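Local coordinates for putative iron-uptake ABC transport system,periplasmic iron-binding protein (Campylobacter jejuni, PDB 3E13) that binds ferric iron as a periplasmic solute-binding protein and probably delivers it to an ABC transporter for uptake, at residues 94-106 / 263-275. Residues are numbered along the deposited sequence; the frame is centred on the assembly and turned at random.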
loop_
_atom_site.group_PDB
_atom_site.type_symbol
_atom_site.label_atom_id
_atom_site.label_comp_id
_atom_site.label_asym_id
_atom_site.label_seq_id
_atom_site.Cartn_x
_atom_site.Cartn_y
_atom_site.Cartn_z
ATOM N N LYS A 94 18.732 5.200 5.183
ATOM C CA LYS A 94 18.810 3.780 5.501
ATOM C C LYS A 94 17.902 3.337 6.657
ATOM O O LYS A 94 18.164 2.327 7.277
ATOM C CB LYS A 94 20.246 3.364 5.797
ATOM C CG LYS A 94 21.221 3.656 4.659
ATOM C CD LYS A 94 22.579 3.124 5.031
ATOM C CE LYS A 94 23.721 3.836 4.335
ATOM N NZ LYS A 94 24.978 3.394 5.044
ATOM N N GLU A 95 16.801 4.037 6.866
ATOM C CA GLU A 95 15.886 3.677 7.951
ATOM C C GLU A 95 14.647 2.928 7.491
ATOM O O GLU A 95 13.952 2.384 8.336
ATOM C CB GLU A 95 15.509 4.899 8.823
ATOM C CG GLU A 95 16.740 5.515 9.449
ATOM C CD GLU A 95 16.442 6.526 10.548
ATOM O OE1 GLU A 95 17.420 7.174 11.006
ATOM O OE2 GLU A 95 15.274 6.610 10.980
ATOM N N TRP A 96 14.355 2.886 6.191
ATOM C CA TRP A 96 13.185 2.156 5.698
ATOM C C TRP A 96 13.507 1.624 4.315
ATOM O O TRP A 96 14.307 2.206 3.629
ATOM C CB TRP A 96 11.887 2.975 5.677
ATOM C CG TRP A 96 11.928 4.229 4.908
ATOM C CD1 TRP A 96 12.079 5.465 5.421
ATOM C CD2 TRP A 96 11.838 4.390 3.478
ATOM N NE1 TRP A 96 12.097 6.401 4.415
ATOM C CE2 TRP A 96 11.962 5.767 3.207
ATOM C CE3 TRP A 96 11.651 3.515 2.407
ATOM C CZ2 TRP A 96 11.934 6.281 1.915
ATOM C CZ3 TRP A 96 11.619 4.024 1.125
ATOM C CH2 TRP A 96 11.755 5.387 0.889
ATOM N N PHE A 97 12.850 0.529 3.963
ATOM C CA PHE A 97 13.217 -0.253 2.736
ATOM C C PHE A 97 11.948 -0.882 2.166
ATOM O O PHE A 97 11.165 -1.498 2.905
ATOM C CB PHE A 97 14.156 -1.369 3.108
ATOM C CG PHE A 97 15.438 -0.880 3.697
ATOM C CD1 PHE A 97 15.512 -0.667 5.075
ATOM C CD2 PHE A 97 16.554 -0.653 2.914
ATOM C CE1 PHE A 97 16.684 -0.146 5.660
ATOM C CE2 PHE A 97 17.760 -0.204 3.529
ATOM C CZ PHE A 97 17.787 0.079 4.892
ATOM N N ALA A 98 11.709 -0.759 0.862
ATOM C CA ALA A 98 10.506 -1.352 0.281
ATOM C C ALA A 98 10.700 -2.868 0.179
ATOM O O ALA A 98 11.836 -3.349 -0.145
ATOM C CB ALA A 98 10.250 -0.812 -1.100
ATOM N N ILE A 99 9.630 -3.605 0.396
ATOM C CA ILE A 99 9.583 -5.059 0.154
ATOM C C ILE A 99 8.699 -5.411 -1.055
ATOM O O ILE A 99 8.877 -6.476 -1.652
ATOM C CB ILE A 99 9.171 -5.861 1.391
ATOM C CG1 ILE A 99 7.771 -5.522 1.877
ATOM C CG2 ILE A 99 10.158 -5.616 2.479
ATOM C CD1 ILE A 99 7.220 -6.551 2.864
ATOM N N THR A 100 7.747 -4.559 -1.415
ATOM C CA THR A 100 6.910 -4.717 -2.607
ATOM C C THR A 100 6.495 -3.365 -3.140
ATOM O O THR A 100 6.551 -2.356 -2.427
ATOM C CB THR A 100 5.595 -5.482 -2.340
ATOM O OG1 THR A 100 4.776 -4.702 -1.460
ATOM C CG2 THR A 100 5.768 -6.784 -1.696
ATOM N N LYS A 101 5.993 -3.360 -4.379
ATOM C CA LYS A 101 5.260 -2.259 -4.941
ATOM C C LYS A 101 3.807 -2.679 -5.183
ATOM O O LYS A 101 3.483 -3.865 -5.373
ATOM C CB LYS A 101 5.849 -1.791 -6.303
ATOM C CG LYS A 101 7.185 -1.114 -6.166
ATOM C CD LYS A 101 8.009 -1.186 -7.495
ATOM C CE LYS A 101 7.477 -0.220 -8.533
ATOM N NZ LYS A 101 8.182 -0.418 -9.890
ATOM N N ARG A 102 2.937 -1.692 -5.168
ATOM C CA ARG A 102 1.510 -1.855 -5.500
ATOM C C ARG A 102 1.011 -0.578 -6.181
ATOM O O ARG A 102 1.569 0.459 -5.997
ATOM C CB ARG A 102 0.698 -2.200 -4.234
ATOM C CG ARG A 102 0.884 -1.200 -3.079
ATOM C CD ARG A 102 1.943 -1.640 -2.020
ATOM N NE ARG A 102 1.588 -2.887 -1.373
ATOM C CZ ARG A 102 0.611 -3.088 -0.483
ATOM N NH1 ARG A 102 -0.158 -2.094 -0.093
ATOM N NH2 ARG A 102 0.436 -4.279 0.059
ATOM N N ALA A 103 -0.027 -0.668 -6.998
ATOM C CA ALA A 103 -0.551 0.466 -7.720
ATOM C C ALA A 103 -2.005 0.718 -7.271
ATOM O O ALA A 103 -2.770 -0.243 -7.125
ATOM C CB ALA A 103 -0.500 0.189 -9.225
ATOM N N ARG A 104 -2.352 1.990 -7.034
ATOM C CA ARG A 104 -3.688 2.351 -6.634
ATOM C C ARG A 104 -4.416 2.796 -7.915
ATOM O O ARG A 104 -4.115 3.850 -8.511
ATOM C CB ARG A 104 -3.682 3.420 -5.545
ATOM C CG ARG A 104 -5.023 3.534 -4.842
ATOM C CD ARG A 104 -4.889 3.969 -3.439
ATOM N NE ARG A 104 -6.132 3.868 -2.676
ATOM C CZ ARG A 104 -6.628 2.738 -2.156
ATOM N NH1 ARG A 104 -6.009 1.595 -2.366
ATOM N NH2 ARG A 104 -7.772 2.719 -1.468
ATOM N N ILE A 105 -5.352 1.954 -8.335
ATOM C CA ILE A 105 -6.028 2.122 -9.621
ATOM C C ILE A 105 -7.490 2.388 -9.458
ATOM O O ILE A 105 -8.007 2.480 -8.320
ATOM C CB ILE A 105 -5.748 0.880 -10.532
ATOM C CG1 ILE A 105 -6.173 -0.439 -9.879
ATOM C CG2 ILE A 105 -4.200 0.816 -10.803
ATOM C CD1 ILE A 105 -7.665 -0.671 -9.786
ATOM N N ILE A 106 -8.188 2.531 -10.573
ATOM C CA ILE A 106 -9.647 2.733 -10.524
ATOM C C ILE A 106 -10.252 1.480 -11.166
ATOM O O ILE A 106 -9.951 1.150 -12.319
ATOM C CB ILE A 106 -10.064 3.993 -11.262
ATOM C CG1 ILE A 106 -9.446 5.241 -10.645
ATOM C CG2 ILE A 106 -11.618 4.147 -11.269
ATOM C CD1 ILE A 106 -9.494 6.480 -11.562
ATOM N N GLN A 263 10.282 -13.039 -2.270
ATOM C CA GLN A 263 9.785 -12.128 -3.279
ATOM C C GLN A 263 8.855 -12.845 -4.241
ATOM O O GLN A 263 7.850 -12.298 -4.681
ATOM C CB GLN A 263 10.940 -11.444 -3.996
ATOM C CG GLN A 263 11.691 -10.499 -3.079
ATOM C CD GLN A 263 11.062 -9.146 -3.056
ATOM O OE1 GLN A 263 10.902 -8.520 -4.094
ATOM N NE2 GLN A 263 10.636 -8.717 -1.883
ATOM N N LYS A 264 9.178 -14.106 -4.558
ATOM C CA LYS A 264 8.280 -14.908 -5.386
ATOM C C LYS A 264 6.918 -15.179 -4.685
ATOM O O LYS A 264 5.869 -15.086 -5.319
ATOM C CB LYS A 264 8.954 -16.208 -5.848
ATOM C CG LYS A 264 8.114 -16.911 -6.972
ATOM C CD LYS A 264 7.654 -15.975 -8.101
ATOM C CE LYS A 264 7.381 -16.698 -9.425
ATOM N NZ LYS A 264 6.373 -16.006 -10.224
ATOM N N ILE A 265 6.918 -15.473 -3.400
ATOM C CA ILE A 265 5.662 -15.670 -2.680
ATOM C C ILE A 265 4.838 -14.384 -2.679
ATOM O O ILE A 265 3.618 -14.398 -2.811
ATOM C CB ILE A 265 5.937 -16.140 -1.254
ATOM C CG1 ILE A 265 6.507 -17.575 -1.281
ATOM C CG2 ILE A 265 4.680 -15.975 -0.350
ATOM C CD1 ILE A 265 6.885 -18.042 0.076
ATOM N N LEU A 266 5.504 -13.257 -2.511
ATOM C CA LEU A 266 4.783 -11.982 -2.465
ATOM C C LEU A 266 4.024 -11.716 -3.759
ATOM O O LEU A 266 2.932 -11.159 -3.710
ATOM C CB LEU A 266 5.736 -10.864 -2.124
ATOM C CG LEU A 266 6.207 -10.837 -0.641
ATOM C CD1 LEU A 266 7.478 -10.038 -0.477
ATOM C CD2 LEU A 266 5.132 -10.327 0.255
ATOM N N THR A 267 4.569 -12.126 -4.916
ATOM C CA THR A 267 3.800 -11.972 -6.147
ATOM C C THR A 267 2.862 -13.163 -6.432
ATOM O O THR A 267 1.735 -12.971 -6.901
ATOM C CB THR A 267 4.734 -11.609 -7.324
ATOM O OG1 THR A 267 3.962 -11.229 -8.462
ATOM C CG2 THR A 267 5.598 -12.774 -7.800
ATOM N N ASP A 268 3.295 -14.376 -6.103
ATOM C CA ASP A 268 2.501 -15.560 -6.384
ATOM C C ASP A 268 1.291 -15.756 -5.459
ATOM O O ASP A 268 0.237 -16.265 -5.908
ATOM C CB ASP A 268 3.345 -16.809 -6.360
ATOM C CG ASP A 268 4.179 -16.981 -7.614
ATOM O OD1 ASP A 268 4.305 -16.081 -8.522
ATOM O OD2 ASP A 268 4.828 -18.037 -7.727
ATOM N N SER A 269 1.479 -15.421 -4.192
ATOM C CA SER A 269 0.487 -15.641 -3.168
ATOM C C SER A 269 -0.222 -14.363 -2.696
ATOM O O SER A 269 -1.343 -14.463 -2.219
ATOM C CB SER A 269 1.100 -16.381 -1.968
ATOM O OG SER A 269 1.488 -17.703 -2.391
ATOM N N ASN A 270 0.410 -13.207 -2.856
ATOM C CA ASN A 270 -0.208 -11.934 -2.483
ATOM C C ASN A 270 -0.448 -10.968 -3.617
ATOM O O ASN A 270 -1.030 -9.915 -3.391
ATOM C CB ASN A 270 0.534 -11.243 -1.317
ATOM C CG ASN A 270 -0.424 -10.523 -0.388
ATOM O OD1 ASN A 270 -1.418 -11.131 0.051
ATOM N ND2 ASN A 270 -0.151 -9.252 -0.100
ATOM N N TYR A 271 -0.034 -11.325 -4.839
ATOM C CA TYR A 271 -0.327 -10.581 -6.039
ATOM C C TYR A 271 0.233 -9.173 -6.090
ATOM O O TYR A 271 -0.243 -8.368 -6.856
ATOM C CB TYR A 271 -1.848 -10.656 -6.336
ATOM C CG TYR A 271 -2.240 -12.134 -6.335
ATOM C CD1 TYR A 271 -1.878 -12.965 -7.388
ATOM C CD2 TYR A 271 -2.799 -12.722 -5.214
ATOM C CE1 TYR A 271 -2.150 -14.301 -7.335
ATOM C CE2 TYR A 271 -3.096 -14.045 -5.173
ATOM C CZ TYR A 271 -2.765 -14.836 -6.240
ATOM O OH TYR A 271 -3.002 -16.205 -6.207
ATOM N N GLU A 272 1.301 -8.956 -5.329
ATOM C CA GLU A 272 2.009 -7.678 -5.335
ATOM C C GLU A 272 3.099 -7.712 -6.377
ATOM O O GLU A 272 3.393 -8.769 -6.951
ATOM C CB GLU A 272 2.578 -7.356 -3.970
ATOM C CG GLU A 272 1.519 -7.223 -2.871
ATOM C CD GLU A 272 2.115 -7.047 -1.495
ATOM O OE1 GLU A 272 2.305 -8.070 -0.807
ATOM O OE2 GLU A 272 2.378 -5.887 -1.127
ATOM N N PHE A 273 3.668 -6.550 -6.667
ATOM C CA PHE A 273 4.848 -6.461 -7.563
ATOM C C PHE A 273 6.106 -6.625 -6.728
ATOM O O PHE A 273 6.320 -5.899 -5.745
ATOM C CB PHE A 273 4.893 -5.117 -8.308
ATOM C CG PHE A 273 3.674 -4.825 -9.144
ATOM C CD1 PHE A 273 2.812 -3.830 -8.784
ATOM C CD2 PHE A 273 3.453 -5.491 -10.336
ATOM C CE1 PHE A 273 1.667 -3.567 -9.573
ATOM C CE2 PHE A 273 2.316 -5.223 -11.108
ATOM C CZ PHE A 273 1.458 -4.250 -10.711
ATOM N N PRO A 274 7.010 -7.527 -7.114
ATOM C CA PRO A 274 8.296 -7.646 -6.406
ATOM C C PRO A 274 9.148 -6.409 -6.537
ATOM O O PRO A 274 9.084 -5.687 -7.553
ATOM C CB PRO A 274 9.008 -8.783 -7.134
ATOM C CG PRO A 274 8.383 -8.791 -8.497
ATOM C CD PRO A 274 6.943 -8.416 -8.291
ATOM N N ILE A 275 10.023 -6.200 -5.558
ATOM C CA ILE A 275 11.062 -5.180 -5.682
ATOM C C ILE A 275 12.204 -5.702 -6.543
ATOM O O ILE A 275 12.734 -4.960 -7.362
ATOM C CB ILE A 275 11.562 -4.777 -4.296
ATOM C CG1 ILE A 275 10.419 -4.117 -3.559
ATOM C CG2 ILE A 275 12.805 -3.879 -4.374
ATOM C CD1 ILE A 275 9.946 -2.808 -4.087
#
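Q263 meets I99 by side chain alone: its NE2 donates to I99 O at 2.9 Å, nearly straight (166°) and onto a lone pair in the carbonyl plane. A bend at chi2 (-86°) turns the amide so that OE1 also accepts from the backbone N of I275, and one glutamine, donor and acceptor at once, ties the helix both to the strand and to its own returning chain. One turn on, L266 rests CD1 against T100 CG2 at 3.9 Å, a branched apolar group packed between helix and strand. N270 donates ND2 to OE1 of E272, steadying that carboxylate while OE2 serves three donors. T100 OG1 (2.7 Å) and R102 NH2 (2.8 Å) come to OE2 from opposite faces of the carboxylate, and R102 NE, on the anti side at 3.1 Å, lies near its plane. Carboxylate and guanidinium planes are turned 73° apart, yet the oxygen lies in the guanidinium plane. A carboxylate suits this buried place, where its charge would offset R102 on OE2 and R10 on OE1. R102 NH2 also bonds the iron ligand Y12, making R102 second-shell; E272, one step further out, is well placed to fix how the guanidinium is turned. F273 pairs with K101 through two antiparallel backbone bonds, its flat ring fitting edge-on against the strand's backbone and A103. K101's aliphatic stem packs beside F273 (CB to CB 4.0 Å) and I275, its length taking the amine to a salt bridge with E293. I275 presses CG1 against I99 C (3.3 Å) and CD1 against A98 CB (3.6 Å), its branched chain suiting the tight corner where the strand bends. There I99 and T100 form a classic beta bulge facing S236 of strand 233-241. The short, weakly bonded strand 273-274 also pairs with 97-109; helix 260-268 packs alongside, and helix 198-205 touches F273.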